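Local coordinates for CysQ, sulfite synthesis pathway protein (Bacteroides thetaiotaomicron VPI-5482, PDB 3B8B), which probably hydrolyses the 3'-phosphate of adenosine 3',5'-bisphosphate to give AMP, as a magnesium-dependent member of the inositol monophosphatase superfamily, at residues Leu101-Pro106 with Leu272-Glu277; Ala207-Lys212 with Ala235-Arg240; Ala30-Gly35 with Val161-Glu166. One frame throughout, in Å; residues are numbered along the deposited sequence. Where two conformers were deposited one is given.

Interaction 1. Residues Leu101-Pro106 with Leu272-Glu277; sequences LWIVDP and LRYNKE. With SO4 (sulfate ion), chain G.
Asn-275 lays its amide against the end of Leu-101, and its side chain can be followed outward atom by atom. CB lies 4.1 Å from CD2 of Leu-101. CG comes next, 3.9 Å from the other methyl, Leu-101 CD1; with CG anti to the backbone N (chi1 -161°) the amide is brought up to Leu-101, and the two side chains meet at a slant. At the tip OD1 is 3.7 Å from the same Leu-101 CD1, a plain van der Waals touch; its polar partner is Arg-95 NH2, a hydrogen bond that fixes how the amide is turned. ND2 is also hydrogen-bonded elsewhere in the structure.

At Tyr-274, one residue before Asn-275, the contact is aliphatic. Ile-103 reaches out with CD1 alone, to 3.8 Å from Tyr-274 CB, and the same methyl lies 4.1 Å from Asn-275 N. That amide nitrogen is bonded to Glu-246 OE1, so the methyl sits beside a polar group already paired. The tyrosine hydroxyl, at the far end of its ring, bonds to His-253 ND1. Further along the loop a sulfate lies at Glu-277 N, but the modelled separation is too short to trust in detail.

Leu-101 and Ile-103 belong to strand 100-108 of the large mixed sheet of the inositol monophosphatase fold, whose Asp-105 is a predicted magnesium ligand. Loop 272-277 lies against the side chains of that strand and is tied to the start of helix 246-258 by Glu-246, which also forms a salt bridge with Lys-276, while Tyr-274 packs between this helix and Val-127 of strand 121-128.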
loop_
_atom_site.group_PDB
_atom_site.type_symbol
_atom_site.label_atom_id
_atom_site.label_comp_id
_atom_site.label_asym_id
_atom_site.label_seq_id
_atom_site.Cartn_x
_atom_site.Cartn_y
_atom_site.Cartn_z
ATOM N N LEU A 101 10.050 -5.938 -11.270
ATOM C CA LEU A 101 9.968 -4.486 -11.305
ATOM C C LEU A 101 9.396 -3.943 -10.012
ATOM O O LEU A 101 8.666 -4.640 -9.299
ATOM C CB LEU A 101 9.117 -4.004 -12.486
ATOM C CG LEU A 101 7.598 -4.215 -12.382
ATOM C CD1 LEU A 101 6.843 -3.324 -13.396
ATOM C CD2 LEU A 101 7.255 -5.675 -12.597
ATOM N N TRP A 102 9.724 -2.686 -9.728
ATOM C CA TRP A 102 9.085 -1.950 -8.656
ATOM C C TRP A 102 7.813 -1.315 -9.209
ATOM O O TRP A 102 7.810 -0.765 -10.309
ATOM C CB TRP A 102 9.981 -0.834 -8.142
ATOM C CG TRP A 102 11.263 -1.308 -7.537
ATOM C CD1 TRP A 102 12.517 -1.262 -8.092
ATOM C CD2 TRP A 102 11.425 -1.878 -6.230
ATOM N NE1 TRP A 102 13.439 -1.780 -7.211
ATOM C CE2 TRP A 102 12.804 -2.181 -6.070
ATOM C CE3 TRP A 102 10.545 -2.165 -5.174
ATOM C CZ2 TRP A 102 13.313 -2.735 -4.887
ATOM C CZ3 TRP A 102 11.056 -2.752 -4.010
ATOM C CH2 TRP A 102 12.417 -3.012 -3.875
ATOM N N ILE A 103 6.738 -1.388 -8.432
ATOM C CA ILE A 103 5.484 -0.703 -8.748
ATOM C C ILE A 103 5.162 0.205 -7.563
ATOM O O ILE A 103 4.987 -0.269 -6.415
ATOM C CB ILE A 103 4.326 -1.668 -9.050
ATOM C CG1 ILE A 103 4.722 -2.632 -10.168
ATOM C CG2 ILE A 103 3.072 -0.859 -9.477
ATOM C CD1 ILE A 103 3.587 -3.529 -10.676
ATOM N N VAL A 104 5.114 1.507 -7.852
ATOM C CA VAL A 104 5.151 2.550 -6.812
ATOM C C VAL A 104 4.058 3.596 -6.957
ATOM O O VAL A 104 3.808 4.074 -8.057
ATOM C CB VAL A 104 6.509 3.278 -6.892
ATOM C CG1 VAL A 104 6.553 4.492 -5.945
ATOM C CG2 VAL A 104 7.661 2.286 -6.587
ATOM N N ASP A 105 3.404 3.933 -5.851
ATOM C CA ASP A 105 2.631 5.171 -5.776
ATOM C C ASP A 105 3.220 6.001 -4.649
ATOM O O ASP A 105 3.065 5.656 -3.485
ATOM C CB ASP A 105 1.139 4.967 -5.566
ATOM C CG ASP A 105 0.352 6.279 -5.691
ATOM O OD1 ASP A 105 0.970 7.361 -5.796
ATOM O OD2 ASP A 105 -0.916 6.212 -5.722
ATOM N N PRO A 106 3.915 7.072 -5.007
ATOM C CA PRO A 106 4.578 7.880 -3.963
ATOM C C PRO A 106 3.624 8.515 -2.960
ATOM O O PRO A 106 4.019 8.789 -1.824
ATOM C CB PRO A 106 5.316 8.968 -4.771
ATOM C CG PRO A 106 5.456 8.378 -6.141
ATOM C CD PRO A 106 4.195 7.597 -6.351
ATOM N N LEU A 272 -5.274 -10.542 -7.907
ATOM C CA LEU A 272 -4.886 -9.459 -8.826
ATOM C C LEU A 272 -3.510 -9.766 -9.418
ATOM O O LEU A 272 -2.638 -10.280 -8.715
ATOM C CB LEU A 272 -4.796 -8.142 -8.101
ATOM C CG LEU A 272 -6.067 -7.442 -7.626
ATOM C CD1 LEU A 272 -5.695 -6.124 -6.866
ATOM C CD2 LEU A 272 -6.984 -7.157 -8.788
ATOM N N ARG A 273 -3.339 -9.454 -10.699
ATOM C CA ARG A 273 -2.059 -9.643 -11.403
ATOM C C ARG A 273 -1.493 -8.290 -11.784
ATOM O O ARG A 273 -2.228 -7.318 -11.922
ATOM C CB ARG A 273 -2.258 -10.481 -12.673
ATOM C CG ARG A 273 -2.886 -11.840 -12.453
ATOM C CD ARG A 273 -2.223 -12.579 -11.306
ATOM N NE ARG A 273 -2.607 -13.988 -11.201
ATOM C CZ ARG A 273 -2.069 -14.823 -10.307
ATOM N NH1 ARG A 273 -1.137 -14.390 -9.458
ATOM N NH2 ARG A 273 -2.451 -16.103 -10.271
ATOM N N TYR A 274 -0.176 -8.238 -11.988
ATOM C CA TYR A 274 0.522 -6.972 -12.154
ATOM C C TYR A 274 1.385 -6.917 -13.409
ATOM O O TYR A 274 1.621 -7.944 -14.078
ATOM C CB TYR A 274 1.342 -6.647 -10.903
ATOM C CG TYR A 274 0.450 -6.503 -9.690
ATOM C CD1 TYR A 274 0.060 -7.612 -8.946
ATOM C CD2 TYR A 274 -0.082 -5.262 -9.334
ATOM C CE1 TYR A 274 -0.823 -7.487 -7.849
ATOM C CE2 TYR A 274 -0.944 -5.135 -8.259
ATOM C CZ TYR A 274 -1.329 -6.242 -7.525
ATOM O OH TYR A 274 -2.203 -6.067 -6.453
ATOM N N ASN A 275 1.801 -5.692 -13.729
ATOM C CA ASN A 275 2.513 -5.351 -14.947
ATOM C C ASN A 275 1.687 -5.716 -16.173
ATOM O O ASN A 275 2.207 -6.169 -17.197
ATOM C CB ASN A 275 3.899 -5.990 -15.007
ATOM C CG ASN A 275 4.810 -5.283 -16.017
ATOM O OD1 ASN A 275 4.638 -4.093 -16.272
ATOM N ND2 ASN A 275 5.791 -5.997 -16.544
ATOM N N LYS A 276 0.384 -5.493 -16.051
ATOM C CA LYS A 276 -0.558 -5.799 -17.126
ATOM C C LYS A 276 -0.488 -4.734 -18.212
ATOM O O LYS A 276 0.039 -3.649 -17.985
ATOM C CB LYS A 276 -1.982 -5.852 -16.568
ATOM C CG LYS A 276 -2.194 -6.831 -15.413
ATOM C CD LYS A 276 -3.675 -7.007 -15.092
ATOM C CE LYS A 276 -4.427 -5.688 -15.007
ATOM N NZ LYS A 276 -3.855 -4.743 -13.953
ATOM N N GLU A 277 -1.077 -5.024 -19.376
ATOM C CA GLU A 277 -1.145 -4.035 -20.438
ATOM C C GLU A 277 -1.887 -2.793 -19.973
ATOM O O GLU A 277 -1.421 -1.664 -20.199
ATOM C CB GLU A 277 -1.783 -4.609 -21.704
ATOM C CG GLU A 277 -1.779 -3.604 -22.829
ATOM C CD GLU A 277 -1.938 -4.244 -24.175
ATOM O OE1 GLU A 277 -2.582 -5.329 -24.249
ATOM O OE2 GLU A 277 -1.408 -3.646 -25.143
HETATM S S SO4 G . -2.291 -8.391 -19.761
HETATM O O1 SO4 G . -3.664 -8.124 -19.312
HETATM O O2 SO4 G . -1.516 -9.040 -18.695
HETATM O O3 SO4 G . -1.637 -7.143 -20.111
HETATM O O4 SO4 G . -2.330 -9.254 -20.946
#

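Interaction 2. Residues Ala207-Lys212 with Ala235-Arg240; sequences ADLKKK and ADVYPR. With SO4 (sulfate ion), chain B.
Leu-209 has its CG opposite the carbonyl carbon (chi1 -72°), and Val-237 holds CG1 between its backbone N and carbonyl carbon (chi1 64°); together these torsions aim one methyl of each at the other. In the C-terminal half of the inositol monophosphatase alpha-beta-alpha-beta-alpha sandwich, helix 200-212 is the helical link of a beta-alpha-beta crossover between the parallel strands 189-193 and 216-220. Leu-209 is the residue this part of the helix turns inward. Its CD1 meets Val-237 CG1 tip to tip at 3.7 Å, and Val-237 is itself hydrogen-bonded through its backbone to Ile-190 and Val-192, so the helix packs on a residue that borders the crossover's own first strand. No polar group takes part between the two segments; the three lysines that follow Leu-209 are exposed.

Beyond the valine the chain enters strand 238-240, where Arg-240 bends at chi2 and offers its guanidinium edge to a sulfate. NH1 binds sulfate O1 at 2.9 Å and NH2 binds sulfate O3, both nearly straight, while Ser-194 and Lys-226 hold the same anion. With an alanine in place of Arg-240 the sulfate would probably be left to Ser-194 and Lys-226, and Tyr-238 OH would lose its NH1 donor. That hydroxyl lies close to the guanidinium plane, 2.8 Å from Arg-240 NH1, with an N-H...O angle of 149°.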
loop_
_atom_site.group_PDB
_atom_site.type_symbol
_atom_site.label_atom_id
_atom_site.label_comp_id
_atom_site.label_asym_id
_atom_site.label_seq_id
_atom_site.Cartn_x
_atom_site.Cartn_y
_atom_site.Cartn_z
ATOM N N ALA A 207 -24.072 -4.300 1.500
ATOM C CA ALA A 207 -25.433 -4.578 1.919
ATOM C C ALA A 207 -25.656 -6.088 2.040
ATOM O O ALA A 207 -26.293 -6.549 2.995
ATOM C CB ALA A 207 -26.466 -3.920 0.951
ATOM N N ASP A 208 -25.150 -6.845 1.077
ATOM C CA ASP A 208 -25.265 -8.294 1.138
ATOM C C ASP A 208 -24.473 -8.899 2.306
ATOM O O ASP A 208 -24.977 -9.822 2.990
ATOM C CB ASP A 208 -24.802 -8.927 -0.168
ATOM C CG ASP A 208 -25.350 -10.321 -0.345
ATOM O OD1 ASP A 208 -26.563 -10.508 -0.136
ATOM O OD2 ASP A 208 -24.547 -11.219 -0.670
ATOM N N LEU A 209 -23.264 -8.394 2.540
ATOM C CA LEU A 209 -22.462 -8.839 3.714
ATOM C C LEU A 209 -23.264 -8.581 4.991
ATOM O O LEU A 209 -23.279 -9.405 5.914
ATOM C CB LEU A 209 -21.125 -8.114 3.816
ATOM C CG LEU A 209 -20.010 -8.427 2.826
ATOM C CD1 LEU A 209 -18.861 -7.457 2.998
ATOM C CD2 LEU A 209 -19.577 -9.907 2.912
ATOM N N LYS A 210 -23.914 -7.428 5.050
ATOM C CA LYS A 210 -24.662 -7.037 6.258
ATOM C C LYS A 210 -25.836 -7.964 6.495
ATOM O O LYS A 210 -26.206 -8.233 7.637
ATOM C CB LYS A 210 -25.133 -5.593 6.162
ATOM C CG LYS A 210 -24.012 -4.560 6.280
ATOM C CD LYS A 210 -24.498 -3.190 5.900
ATOM C CE LYS A 210 -23.563 -2.105 6.373
ATOM N NZ LYS A 210 -24.093 -0.732 6.009
ATOM N N LYS A 211 -26.432 -8.451 5.411
ATOM C CA LYS A 211 -27.524 -9.419 5.507
ATOM C C LYS A 211 -27.009 -10.810 5.906
ATOM O O LYS A 211 -27.686 -11.524 6.646
ATOM C CB LYS A 211 -28.275 -9.482 4.172
ATOM C CG LYS A 211 -29.567 -10.245 4.262
ATOM C CD LYS A 211 -30.221 -10.476 2.898
ATOM C CE LYS A 211 -31.411 -11.448 3.038
ATOM N NZ LYS A 211 -32.094 -11.346 4.393
ATOM N N LYS A 212 -25.839 -11.188 5.423
ATOM C CA LYS A 212 -25.272 -12.521 5.650
ATOM C C LYS A 212 -24.731 -12.681 7.069
ATOM O O LYS A 212 -24.846 -13.755 7.666
ATOM C CB LYS A 212 -24.160 -12.801 4.640
ATOM C CG LYS A 212 -23.372 -14.103 4.862
ATOM C CD LYS A 212 -22.219 -14.250 3.871
ATOM C CE LYS A 212 -21.550 -15.629 3.953
ATOM N NZ LYS A 212 -22.485 -16.732 3.576
ATOM N N ALA A 235 -9.854 -6.422 10.316
ATOM C CA ALA A 235 -11.053 -6.503 9.477
ATOM C C ALA A 235 -11.042 -7.847 8.771
ATOM O O ALA A 235 -9.967 -8.373 8.462
ATOM C CB ALA A 235 -11.073 -5.357 8.469
ATOM N N ASP A 236 -12.211 -8.393 8.509
ATOM C CA ASP A 236 -12.344 -9.650 7.796
ATOM C C ASP A 236 -12.275 -9.478 6.280
ATOM O O ASP A 236 -11.785 -10.358 5.570
ATOM C CB ASP A 236 -13.645 -10.318 8.160
ATOM C CG ASP A 236 -13.675 -10.722 9.618
ATOM O OD1 ASP A 236 -13.043 -11.736 9.949
ATOM O OD2 ASP A 236 -14.263 -10.022 10.427
ATOM N N VAL A 237 -12.837 -8.388 5.778
ATOM C CA VAL A 237 -12.957 -8.216 4.328
ATOM C C VAL A 237 -12.845 -6.754 3.953
ATOM O O VAL A 237 -13.385 -5.889 4.646
ATOM C CB VAL A 237 -14.270 -8.830 3.769
ATOM C CG1 VAL A 237 -15.500 -8.116 4.312
ATOM C CG2 VAL A 237 -14.258 -8.823 2.238
ATOM N N TYR A 238 -12.144 -6.502 2.850
ATOM C CA TYR A 238 -12.089 -5.200 2.203
ATOM C C TYR A 238 -12.469 -5.398 0.732
ATOM O O TYR A 238 -11.612 -5.811 -0.060
ATOM C CB TYR A 238 -10.719 -4.559 2.354
ATOM C CG TYR A 238 -10.479 -3.365 1.461
ATOM C CD1 TYR A 238 -11.516 -2.471 1.162
ATOM C CD2 TYR A 238 -9.231 -3.125 0.896
ATOM C CE1 TYR A 238 -11.302 -1.387 0.317
ATOM C CE2 TYR A 238 -9.009 -2.054 0.043
ATOM C CZ TYR A 238 -10.052 -1.184 -0.256
ATOM O OH TYR A 238 -9.826 -0.110 -1.105
ATOM N N PRO A 239 -13.739 -5.156 0.400
ATOM C CA PRO A 239 -14.173 -5.276 -0.997
ATOM C C PRO A 239 -14.062 -3.926 -1.660
ATOM O O PRO A 239 -14.459 -2.904 -1.067
ATOM C CB PRO A 239 -15.621 -5.732 -0.856
ATOM C CG PRO A 239 -16.097 -5.017 0.419
ATOM C CD PRO A 239 -14.885 -4.853 1.298
ATOM N N ARG A 240 -13.528 -3.870 -2.863
ATOM C CA ARG A 240 -13.435 -2.597 -3.576
ATOM C C ARG A 240 -13.909 -2.825 -5.009
ATOM O O ARG A 240 -13.158 -3.295 -5.867
ATOM C CB ARG A 240 -12.031 -2.002 -3.522
ATOM C CG ARG A 240 -11.985 -0.554 -3.975
ATOM C CD ARG A 240 -12.739 0.253 -2.983
ATOM N NE ARG A 240 -12.856 1.663 -3.298
ATOM C CZ ARG A 240 -11.923 2.566 -3.003
ATOM N NH1 ARG A 240 -10.774 2.195 -2.449
ATOM N NH2 ARG A 240 -12.139 3.853 -3.268
HETATM S S SO4 B . -9.133 5.368 -1.325
HETATM O O1 SO4 B . -8.687 3.972 -1.366
HETATM O O2 SO4 B . -7.948 6.218 -1.499
HETATM O O3 SO4 B . -10.021 5.611 -2.484
HETATM O O4 SO4 B . -9.873 5.714 -0.160
#

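Interaction 3. Residues Ala30-Gly35 with Val161-Glu166; sequences AALKAG and VGLEDE
Leu-32 and Leu-163 cross at about a right angle, one coming off a helix and the other off a loop. The helical leucine supplies CD1, which touches Leu-163 CD2 at 3.6 Å and also lies 3.9 Å from Leu-163 CG, so a single methyl rests against the branch of its partner rather than against one methyl alone. In Leu-163 chi1 (-59°) places CG opposite the carbonyl carbon, and with chi2 near 180° CD2 is brought to Leu-32 although the side chain does not set out in that direction.

The other branch of Leu-32 faces backbone. Its CD2 lies 3.8 Å from Val-161 O and its CB 3.9 Å from that same oxygen, so the carbonyl sits alongside the leucine's flank. Between Val-161 and Leu-163 comes Gly-162, whose CA approaches Leu-32 CD1 to 4.4 Å; this is where the two chains run closest, 5.9 Å from Leu-32 CA to Gly-162 CA.

Helix 20-43 is one of the pair of outer helices that cover the large mixed sheet of the inositol monophosphatase fold. Around its circumference the small residues do the close work: Ala-30 and Ala-34 pack on helix 59-75, and Ala-31 on strand 131-139. Leu-32 looks past the edge of that interface, touching Tyr-138 of the strand on its way to the loop. The loop comes from the end of strand 153-155 and runs on to helix 170-176, and Leu-163 also leans on Asp-29 and Met-25, about one and two turns before Leu-32 in helix 20-43.

A water is modelled between the carbonyls Leu-32 O and Val-161 O. It would bridge the two, but at 2.4 Å from Val-161 O its position is doubtful.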
loop_
_atom_site.group_PDB
_atom_site.type_symbol
_atom_site.label_atom_id
_atom_site.label_comp_id
_atom_site.label_asym_id
_atom_site.label_seq_id
_atom_site.Cartn_x
_atom_site.Cartn_y
_atom_site.Cartn_z
ATOM N N ALA A 30 13.325 4.073 1.136
ATOM C CA ALA A 30 12.672 4.955 0.171
ATOM C C ALA A 30 11.315 5.474 0.692
ATOM O O ALA A 30 10.982 6.662 0.527
ATOM C CB ALA A 30 12.463 4.234 -1.126
ATOM N N ALA A 31 10.525 4.572 1.268
ATOM C CA ALA A 31 9.193 4.950 1.737
ATOM C C ALA A 31 9.301 6.005 2.838
ATOM O O ALA A 31 8.512 6.963 2.890
ATOM C CB ALA A 31 8.428 3.707 2.276
ATOM N N LEU A 32 10.230 5.810 3.766
ATOM C CA LEU A 32 10.413 6.766 4.859
ATOM C C LEU A 32 10.917 8.114 4.353
ATOM O O LEU A 32 10.492 9.176 4.817
ATOM C CB LEU A 32 11.369 6.196 5.897
ATOM C CG LEU A 32 10.857 4.950 6.616
ATOM C CD1 LEU A 32 11.968 4.268 7.480
ATOM C CD2 LEU A 32 9.623 5.248 7.492
ATOM N N LYS A 33 11.859 8.080 3.414
ATOM C CA LYS A 33 12.358 9.309 2.825
ATOM C C LYS A 33 11.214 10.077 2.125
ATOM O O LYS A 33 11.105 11.318 2.267
ATOM C CB LYS A 33 13.490 9.010 1.835
ATOM C CG LYS A 33 14.777 8.413 2.475
ATOM C CD LYS A 33 15.741 9.410 2.963
ATOM C CE LYS A 33 17.023 8.735 3.560
ATOM N NZ LYS A 33 17.865 7.824 2.666
ATOM N N ALA A 34 10.390 9.368 1.355
ATOM C CA ALA A 34 9.234 9.982 0.708
ATOM C C ALA A 34 8.307 10.585 1.753
ATOM O O ALA A 34 7.799 11.708 1.609
ATOM C CB ALA A 34 8.474 8.952 -0.165
ATOM N N GLY A 35 8.065 9.823 2.801
ATOM C CA GLY A 35 7.228 10.262 3.908
ATOM C C GLY A 35 7.655 11.596 4.477
ATOM O O GLY A 35 6.825 12.475 4.713
ATOM N N VAL A 161 9.885 7.364 12.150
ATOM C CA VAL A 161 9.946 8.528 11.263
ATOM C C VAL A 161 11.089 8.292 10.315
ATOM O O VAL A 161 10.969 8.436 9.116
ATOM C CB VAL A 161 10.124 9.851 12.053
ATOM C CG1 VAL A 161 10.329 11.046 11.109
ATOM C CG2 VAL A 161 8.943 10.105 12.946
ATOM N N GLY A 162 12.241 7.916 10.833
ATOM C CA GLY A 162 13.338 7.613 9.946
ATOM C C GLY A 162 14.253 6.595 10.555
ATOM O O GLY A 162 13.982 6.057 11.638
ATOM N N LEU A 163 15.348 6.348 9.861
ATOM C CA LEU A 163 16.280 5.326 10.261
ATOM C C LEU A 163 17.372 5.961 11.114
ATOM O O LEU A 163 17.694 7.138 10.931
ATOM C CB LEU A 163 16.842 4.652 9.016
ATOM C CG LEU A 163 15.766 4.004 8.136
ATOM C CD1 LEU A 163 16.377 3.420 6.896
ATOM C CD2 LEU A 163 15.006 2.924 8.923
ATOM N N GLU A 164 17.911 5.193 12.063
ATOM C CA GLU A 164 19.111 5.610 12.809
ATOM C C GLU A 164 20.194 5.944 11.795
ATOM O O GLU A 164 20.105 5.560 10.627
ATOM C CB GLU A 164 19.638 4.498 13.737
ATOM C CG GLU A 164 18.606 3.827 14.640
ATOM C CD GLU A 164 17.841 4.812 15.502
ATOM O OE1 GLU A 164 18.491 5.620 16.203
ATOM O OE2 GLU A 164 16.586 4.774 15.481
ATOM N N ASP A 165 21.233 6.637 12.237
ATOM C CA ASP A 165 22.325 7.007 11.339
ATOM C C ASP A 165 23.299 5.835 11.122
ATOM O O ASP A 165 24.176 5.894 10.248
ATOM C CB ASP A 165 23.074 8.224 11.915
ATOM C CG ASP A 165 23.778 9.049 10.846
ATOM O OD1 ASP A 165 23.252 9.133 9.707
ATOM O OD2 ASP A 165 24.847 9.634 11.158
ATOM N N GLU A 166 23.143 4.775 11.920
ATOM C CA GLU A 166 24.133 3.707 12.004
ATOM C C GLU A 166 23.489 2.422 12.520
ATOM O O GLU A 166 22.640 2.469 13.412
ATOM C CB GLU A 166 25.244 4.148 12.972
ATOM C CG GLU A 166 26.642 3.665 12.628
ATOM C CD GLU A 166 27.729 4.657 13.054
ATOM O OE1 GLU A 166 27.378 5.723 13.615
ATOM O OE2 GLU A 166 28.931 4.382 12.812
HETATM O O HOH W 1 9.829 9.647 7.334
#

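In the fold
Interaction 1 is the most central of the three and nearly all buried; interaction 2 is also buried but lies in the C-terminal part of the fold, and interaction 3 reaches the surface. Interactions 1 and 3 serve the same large mixed sheet, one laying a loop over strand 100-108, the other joining an outer helix to the loop that follows edge strand 153-155. Interactions 2 and 3 stand on opposite sides of the chain's centre, about 36 Å apart between centres. Aliphatic methyls make every contact, yet their surroundings differ: an amide and a charged network near the predicted metal site, purely aliphatic side chains, and leucines against a backbone carbonyl at a partly exposed edge.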